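Local coordinates for RabGAP/TBC protein (PDB 4P17) that is of unknown function but carries a TBC domain, the fold of GTPase-activating proteins for Rab GTPases, and is found in the flagella of a green alga, at residues P70-R73 against N74-W77; V76-T80 against S81-K85; W250-L253 against F254-P258. One frame throughout, in Å; residues are numbered along the deposited sequence.

Contact 1 (P70-R73 against N74-W77); sequences PTLR and NWVW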
loop_
_atom_site.group_PDB
_atom_site.type_symbol
_atom_site.label_atom_id
_atom_site.label_comp_id
_atom_site.label_asym_id
_atom_site.label_seq_id
_atom_site.Cartn_x
_atom_site.Cartn_y
_atom_site.Cartn_z
ATOM N N PRO A 70 5.810 -13.234 -1.466
ATOM C CA PRO A 70 4.703 -12.967 -0.543
ATOM C C PRO A 70 4.935 -13.593 0.830
ATOM O O PRO A 70 4.668 -12.949 1.858
ATOM C CB PRO A 70 3.504 -13.592 -1.247
ATOM C CG PRO A 70 3.846 -13.398 -2.746
ATOM C CD PRO A 70 5.343 -13.544 -2.831
ATOM N N THR A 71 5.450 -14.816 0.855
ATOM C CA THR A 71 5.540 -15.534 2.120
ATOM C C THR A 71 6.569 -14.885 3.036
ATOM O O THR A 71 6.550 -15.133 4.259
ATOM C CB THR A 71 5.847 -17.049 1.886
ATOM O OG1 THR A 71 5.690 -17.793 3.106
ATOM C CG2 THR A 71 7.233 -17.298 1.357
ATOM N N LEU A 72 7.491 -14.101 2.466
ATOM C CA LEU A 72 8.468 -13.364 3.260
ATOM C C LEU A 72 8.087 -11.950 3.595
ATOM O O LEU A 72 8.920 -11.218 4.112
ATOM C CB LEU A 72 9.827 -13.316 2.537
ATOM C CG LEU A 72 10.513 -14.672 2.353
ATOM C CD1 LEU A 72 11.895 -14.483 1.737
ATOM C CD2 LEU A 72 10.650 -15.390 3.706
ATOM N N ARG A 73 6.870 -11.504 3.285
ATOM C CA ARG A 73 6.662 -10.088 3.468
ATOM C C ARG A 73 6.650 -9.783 4.972
ATOM O O ARG A 73 7.136 -8.760 5.373
ATOM C CB ARG A 73 5.421 -9.619 2.758
ATOM C CG ARG A 73 5.668 -9.489 1.310
ATOM C CD ARG A 73 4.423 -9.079 0.521
ATOM N NE ARG A 73 4.830 -8.541 -0.764
ATOM C CZ ARG A 73 4.368 -8.903 -1.944
ATOM N NH1 ARG A 73 3.360 -9.783 -2.080
ATOM N NH2 ARG A 73 4.881 -8.333 -3.022
ATOM N N ASN A 74 6.136 -10.688 5.799
ATOM C CA ASN A 74 6.155 -10.438 7.243
ATOM C C ASN A 74 7.614 -10.257 7.663
ATOM O O ASN A 74 7.947 -9.268 8.264
ATOM C CB ASN A 74 5.454 -11.580 8.003
ATOM C CG ASN A 74 5.196 -11.250 9.474
ATOM O OD1 ASN A 74 5.917 -10.490 10.075
ATOM N ND2 ASN A 74 4.168 -11.854 10.050
ATOM N N TRP A 75 8.478 -11.187 7.273
ATOM C CA TRP A 75 9.902 -11.140 7.629
ATOM C C TRP A 75 10.569 -9.823 7.193
ATOM O O TRP A 75 11.209 -9.109 7.986
ATOM C CB TRP A 75 10.636 -12.346 7.002
ATOM C CG TRP A 75 12.081 -12.434 7.359
ATOM C CD1 TRP A 75 12.614 -12.481 8.610
ATOM C CD2 TRP A 75 13.195 -12.504 6.446
ATOM N NE1 TRP A 75 13.991 -12.576 8.538
ATOM C CE2 TRP A 75 14.367 -12.586 7.221
ATOM C CE3 TRP A 75 13.305 -12.512 5.063
ATOM C CZ2 TRP A 75 15.631 -12.673 6.644
ATOM C CZ3 TRP A 75 14.549 -12.579 4.495
ATOM C CH2 TRP A 75 15.695 -12.669 5.277
ATOM N N VAL A 76 10.439 -9.507 5.913
ATOM C CA VAL A 76 11.107 -8.337 5.360
ATOM C C VAL A 76 10.459 -7.021 5.780
ATOM O O VAL A 76 11.148 -6.086 6.133
ATOM C CB VAL A 76 11.125 -8.403 3.824
ATOM C CG1 VAL A 76 11.811 -7.189 3.233
ATOM C CG2 VAL A 76 11.807 -9.683 3.354
ATOM N N TRP A 77 9.136 -6.916 5.670
ATOM C CA TRP A 77 8.488 -5.665 6.019
ATOM C C TRP A 77 8.729 -5.258 7.450
ATOM O O TRP A 77 8.933 -4.097 7.735
ATOM C CB TRP A 77 7.000 -5.749 5.828
ATOM C CG TRP A 77 6.553 -5.750 4.428
ATOM C CD1 TRP A 77 7.339 -5.694 3.300
ATOM C CD2 TRP A 77 5.198 -5.816 3.975
ATOM N NE1 TRP A 77 6.542 -5.741 2.173
ATOM C CE2 TRP A 77 5.229 -5.827 2.569
ATOM C CE3 TRP A 77 3.968 -5.917 4.620
ATOM C CZ2 TRP A 77 4.065 -5.879 1.803
ATOM C CZ3 TRP A 77 2.818 -5.979 3.861
ATOM C CH2 TRP A 77 2.871 -5.951 2.461
HETATM O O HOH W 1 4.099 -12.713 5.082
HETATM O O HOH W 2 7.527 -14.021 6.373
#
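Leu72, the N-cap residue of helix 73-80, offers its carbonyl oxygen to the backbone of Val76: Val76 N lies 2.9 Å from Leu72 O, with an almost straight N-H...O angle of 176°. One residue on, Trp77 N donates to Arg73 O at 2.7 Å. The earlier amides of the first turn are satisfied differently. Arg73 N donates to Pro70 O, which also receives a proton from a water; that water accepts from Asn74 N at 3.0 Å. A second water does the same for the next amide, donating to Thr71 O and accepting from Trp75 N at 3.1 Å. Beside this network, Leu72 CD1 meets Trp75 CE3, the two side chains pointing the same way. Arg73 lies across one face of Trp77: its CB sits over the five-membered ring, 4.0 Å from the centroid in a CH-pi contact. With CG beside its own backbone N (chi1 -77°) and the chain then extended, Arg73 brings CD to 3.5 Å from Trp77 CZ2. The guanidinium ends in a salt bridge from NH2 to Asp251, while NH1 bonds to the hydroxyl of Tyr16; Asp251 also accepts from Trp77 NE1. Arg73 and Trp77 form the Arg-x-x-x-Trp pair familiar from TBC domains. Helix 243-256 thus borders this face, whereas Leu72, Trp75 and Val76 pack against helix 27-50.

Contact 2 (V76-T80 against S81-K85); sequences VWMET and SGANK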
loop_
_atom_site.group_PDB
_atom_site.type_symbol
_atom_site.label_atom_id
_atom_site.label_comp_id
_atom_site.label_asym_id
_atom_site.label_seq_id
_atom_site.Cartn_x
_atom_site.Cartn_y
_atom_site.Cartn_z
ATOM N N VAL A 76 10.439 -9.507 5.913
ATOM C CA VAL A 76 11.107 -8.337 5.360
ATOM C C VAL A 76 10.459 -7.021 5.780
ATOM O O VAL A 76 11.148 -6.086 6.133
ATOM C CB VAL A 76 11.125 -8.403 3.824
ATOM C CG1 VAL A 76 11.811 -7.189 3.233
ATOM C CG2 VAL A 76 11.807 -9.683 3.354
ATOM N N TRP A 77 9.136 -6.916 5.670
ATOM C CA TRP A 77 8.488 -5.665 6.019
ATOM C C TRP A 77 8.729 -5.258 7.450
ATOM O O TRP A 77 8.933 -4.097 7.735
ATOM C CB TRP A 77 7.000 -5.749 5.828
ATOM C CG TRP A 77 6.553 -5.750 4.428
ATOM C CD1 TRP A 77 7.339 -5.694 3.300
ATOM C CD2 TRP A 77 5.198 -5.816 3.975
ATOM N NE1 TRP A 77 6.542 -5.741 2.173
ATOM C CE2 TRP A 77 5.229 -5.827 2.569
ATOM C CE3 TRP A 77 3.968 -5.917 4.620
ATOM C CZ2 TRP A 77 4.065 -5.879 1.803
ATOM C CZ3 TRP A 77 2.818 -5.979 3.861
ATOM C CH2 TRP A 77 2.871 -5.951 2.461
ATOM N N MET A 78 8.612 -6.221 8.350
ATOM C CA MET A 78 8.696 -5.913 9.777
ATOM C C MET A 78 10.098 -5.426 10.135
ATOM O O MET A 78 10.263 -4.577 11.005
ATOM C CB MET A 78 8.317 -7.108 10.618
ATOM C CG MET A 78 6.836 -7.520 10.535
ATOM S SD MET A 78 5.631 -6.294 11.084
ATOM C CE MET A 78 5.963 -6.245 12.848
ATOM N N GLU A 79 11.102 -5.931 9.433
ATOM C CA GLU A 79 12.476 -5.455 9.640
ATOM C C GLU A 79 12.784 -4.127 8.914
ATOM O O GLU A 79 13.193 -3.144 9.538
ATOM C CB GLU A 79 13.470 -6.530 9.181
ATOM C CG GLU A 79 14.945 -6.144 9.342
ATOM C CD GLU A 79 15.348 -5.957 10.787
ATOM O OE1 GLU A 79 14.581 -6.377 11.684
ATOM O OE2 GLU A 79 16.426 -5.379 11.028
ATOM N N THR A 80 12.582 -4.064 7.599
ATOM C CA THR A 80 12.918 -2.825 6.897
ATOM C C THR A 80 12.076 -1.613 7.352
ATOM O O THR A 80 12.554 -0.492 7.296
ATOM C CB THR A 80 12.758 -2.971 5.360
ATOM O OG1 THR A 80 11.404 -3.291 5.035
ATOM C CG2 THR A 80 13.628 -4.058 4.824
ATOM N N SER A 81 10.841 -1.818 7.803
ATOM C CA SER A 81 9.992 -0.672 8.183
ATOM C C SER A 81 10.447 -0.095 9.508
ATOM O O SER A 81 10.052 0.981 9.889
ATOM C CB SER A 81 8.541 -1.059 8.351
ATOM O OG SER A 81 8.432 -2.014 9.414
ATOM N N GLY A 82 11.218 -0.870 10.242
ATOM C CA GLY A 82 11.557 -0.523 11.595
ATOM C C GLY A 82 10.550 -0.967 12.637
ATOM O O GLY A 82 10.719 -0.668 13.819
ATOM N N ALA A 83 9.505 -1.679 12.231
ATOM C CA ALA A 83 8.493 -2.138 13.191
ATOM C C ALA A 83 9.057 -3.109 14.235
ATOM O O ALA A 83 8.565 -3.127 15.381
ATOM C CB ALA A 83 7.327 -2.786 12.472
ATOM N N ASN A 84 10.055 -3.914 13.861
ATOM C CA ASN A 84 10.660 -4.869 14.815
ATOM C C ASN A 84 11.342 -4.119 15.945
ATOM O O ASN A 84 11.228 -4.497 17.108
ATOM C CB ASN A 84 11.667 -5.788 14.136
ATOM C CG ASN A 84 11.013 -6.943 13.381
ATOM O OD1 ASN A 84 9.922 -7.371 13.711
ATOM N ND2 ASN A 84 11.691 -7.429 12.330
ATOM N N LYS A 85 12.029 -3.045 15.576
ATOM C CA LYS A 85 12.739 -2.210 16.533
ATOM C C LYS A 85 11.758 -1.488 17.441
ATOM O O LYS A 85 12.017 -1.334 18.624
ATOM C CB LYS A 85 13.611 -1.178 15.826
ATOM C CG LYS A 85 14.747 -1.748 14.992
ATOM C CD LYS A 85 15.475 -0.653 14.194
ATOM C CE LYS A 85 14.623 -0.075 13.058
ATOM N NZ LYS A 85 15.002 1.330 12.700
HETATM O O HOH W 3 13.024 -3.240 12.590
#
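Ser81 turns back and gives two protons to the carbonyl oxygen of Trp77: Ser81 N donates to Trp77 O at 3.0 Å and Ser81 OG to the same oxygen at 2.7 Å. A chi1 of 62° holds OG between the backbone N and the carbonyl carbon of Ser81, from where the hydroxyl can reach back into the helix and still accept from Ala83 N at 3.0 Å. Gly82, with a positive phi of 86°, ends helix 73-80 and is the N-cap of helix 83-88; its N donates to Glu79 O from well above the carbonyl plane. Ala83 points its methyl toward Met78, whose chain, bent at both chi2 and chi3, places CE 3.7 Å from Ala83 CB. Asn84 grips the helix end twice. Its backbone N donates to Met78 O at 2.9 Å, and its ND2 donates to Glu79 OE1 at 3.1 Å, nearly straight at 175° and on the anti lone pair of the carboxylate. The two side chains cross at about a right angle. With an alanine here, the Glu79 carboxylate, its ND2 donor gone, is likely to turn more freely. Lys85 joins through a water, which accepts from Lys85 N and lies near Glu79 O. Together these bonds make a glycine-terminated helix end overlapped by an ST turn that starts at Ser81, whose OG serves both helices at their two-residue joint.

Contact 3 (W250-L253 against F254-P258); sequences WDSL and FYEGP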
loop_
_atom_site.group_PDB
_atom_site.type_symbol
_atom_site.label_atom_id
_atom_site.label_comp_id
_atom_site.label_asym_id
_atom_site.label_seq_id
_atom_site.Cartn_x
_atom_site.Cartn_y
_atom_site.Cartn_z
ATOM N N TRP A 250 4.146 -1.514 -1.604
ATOM C CA TRP A 250 4.436 -1.533 -0.171
ATOM C C TRP A 250 5.824 -2.091 0.115
ATOM O O TRP A 250 6.543 -1.593 1.021
ATOM C CB TRP A 250 3.364 -2.353 0.552
ATOM C CG TRP A 250 2.010 -1.638 0.691
ATOM C CD1 TRP A 250 1.584 -0.480 0.021
ATOM C CD2 TRP A 250 0.928 -2.023 1.552
ATOM N NE1 TRP A 250 0.308 -0.148 0.449
ATOM C CE2 TRP A 250 -0.118 -1.085 1.368
ATOM C CE3 TRP A 250 0.745 -3.072 2.476
ATOM C CZ2 TRP A 250 -1.341 -1.168 2.070
ATOM C CZ3 TRP A 250 -0.487 -3.149 3.170
ATOM C CH2 TRP A 250 -1.498 -2.196 2.962
ATOM N N ASP A 251 6.225 -3.109 -0.646
ATOM C CA ASP A 251 7.615 -3.617 -0.568
ATOM C C ASP A 251 8.602 -2.455 -0.572
ATOM O O ASP A 251 9.427 -2.311 0.306
ATOM C CB ASP A 251 7.983 -4.550 -1.725
ATOM C CG ASP A 251 7.238 -5.893 -1.691
ATOM O OD1 ASP A 251 6.727 -6.251 -0.625
ATOM O OD2 ASP A 251 7.197 -6.595 -2.741
ATOM N N SER A 252 8.522 -1.617 -1.590
ATOM C CA SER A 252 9.460 -0.500 -1.679
ATOM C C SER A 252 9.147 0.655 -0.719
ATOM O O SER A 252 10.067 1.335 -0.260
ATOM C CB SER A 252 9.523 -0.004 -3.111
ATOM O OG SER A 252 10.239 -0.980 -3.885
ATOM N N LEU A 253 7.876 0.882 -0.412
ATOM C CA LEU A 253 7.507 1.918 0.552
ATOM C C LEU A 253 8.148 1.670 1.915
ATOM O O LEU A 253 8.632 2.598 2.584
ATOM C CB LEU A 253 5.984 1.990 0.730
ATOM C CG LEU A 253 5.452 2.947 1.809
ATOM C CD1 LEU A 253 5.817 4.402 1.475
ATOM C CD2 LEU A 253 3.947 2.802 2.024
ATOM N N PHE A 254 8.100 0.417 2.342
ATOM C CA PHE A 254 8.600 0.035 3.666
ATOM C C PHE A 254 10.123 -0.025 3.708
ATOM O O PHE A 254 10.685 -0.222 4.770
ATOM C CB PHE A 254 8.025 -1.341 4.109
ATOM C CG PHE A 254 6.524 -1.318 4.372
ATOM C CD1 PHE A 254 5.942 -0.254 5.046
ATOM C CD2 PHE A 254 5.704 -2.334 3.934
ATOM C CE1 PHE A 254 4.575 -0.217 5.267
ATOM C CE2 PHE A 254 4.341 -2.278 4.146
ATOM C CZ PHE A 254 3.789 -1.225 4.811
ATOM N N TYR A 255 10.783 0.162 2.569
ATOM C CA TYR A 255 12.253 0.201 2.529
ATOM C C TYR A 255 12.822 1.563 2.112
ATOM O O TYR A 255 13.769 2.067 2.720
ATOM C CB TYR A 255 12.767 -0.870 1.581
ATOM C CG TYR A 255 14.265 -0.933 1.581
ATOM C CD1 TYR A 255 14.942 -1.643 2.557
ATOM C CD2 TYR A 255 14.996 -0.298 0.602
ATOM C CE1 TYR A 255 16.316 -1.701 2.564
ATOM C CE2 TYR A 255 16.374 -0.352 0.604
ATOM C CZ TYR A 255 17.015 -1.059 1.577
ATOM O OH TYR A 255 18.377 -1.103 1.550
ATOM N N GLU A 256 12.240 2.165 1.081
ATOM C CA GLU A 256 12.764 3.407 0.528
ATOM C C GLU A 256 12.064 4.647 1.072
ATOM O O GLU A 256 12.614 5.735 1.000
ATOM C CB GLU A 256 12.626 3.398 -1.000
ATOM C CG GLU A 256 13.370 2.282 -1.673
ATOM C CD GLU A 256 13.444 2.453 -3.156
ATOM O OE1 GLU A 256 13.634 3.594 -3.640
ATOM O OE2 GLU A 256 13.320 1.433 -3.838
ATOM N N GLY A 257 10.837 4.500 1.562
ATOM C CA GLY A 257 10.105 5.637 2.110
ATOM C C GLY A 257 9.060 6.252 1.181
ATOM O O GLY A 257 8.808 5.745 0.103
ATOM N N PRO A 258 8.485 7.386 1.579
ATOM C CA PRO A 258 7.253 7.854 0.927
ATOM C C PRO A 258 7.417 8.434 -0.481
ATOM O O PRO A 258 6.395 8.685 -1.112
ATOM C CB PRO A 258 6.734 8.936 1.875
ATOM C CG PRO A 258 7.928 9.383 2.662
ATOM C CD PRO A 258 8.910 8.259 2.694
HETATM O O HOH W 4 12.712 -0.859 -2.821
#
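Trp250 and Phe254 lie side by side one helical turn apart, their side chains pointing the same way. The rings neither stack nor meet edge to face: the five-membered ring of Trp250 and the Phe254 ring have planes 66° apart. Contact is made by one corner of the phenyl ring, whose CE2 rests 3.7 Å from Trp250 CB and also approaches CE3 of the indole. Phe254 has CG beside its own backbone N (chi1 -67°), which swings the ring back along the helix until CD2 comes within 3.1 Å of Trp250 O; that oxygen accepts from Phe254 N. From outside, Trp77 packs edge-to-face with Phe254, and Trp250 NE1 is bonded to the carbonyl of Leu236.

Ser252 and Glu256 repeat the spacing on a polar flank. Their side chains do not bond directly, Ser252 OG standing 3.9 Å from Glu256 OE2; a water bridges them, 2.7 Å from Ser252 OG and donating to Glu256 OE2. The same carboxylate oxygen forms a salt bridge with Arg65, so its charge is probably well compensated. Ser252 O takes two backbone donors, Glu256 N at 2.7 Å nearly along the C=O axis and Tyr255 N from above the carbonyl plane.

Leu253, with CG anti to the backbone N, sends CD1 to 3.8 Å from Pro258 CA, against the chain leaving the helix. That exit begins at Gly257, whose N still donates to Leu253 O before a phi of 101° breaks the helix; a CB here would run into the carbonyl oxygen of Glu256. Helix 243-256 thus closes in a glycine-terminated helix end within the all-helical TBC fold, with the Trp-Asp-x-x-Phe run on its last turns.

Overall arrangement
Along the chain, contact 1 comes first, where the loop after helix 57-65 enters helix 73-80. Contact 2 takes over on Val76 and Trp77, which both contacts share, and turns the chain into helix 83-88. Each closes only a local turn; none nests within another. Contact 3 lies far downstream, at the end of helix 243-256, yet returns to the same region: Asp251 meets both Arg73 and Trp77 of contact 1, while Thr80 OG1 of contact 2 probably bonds to the carbonyl of Phe254 and its side chain packs on Tyr255. The start and finish of helix 73-80 are thereby tied to helix 243-256, joining early and late parts of the TBC domain.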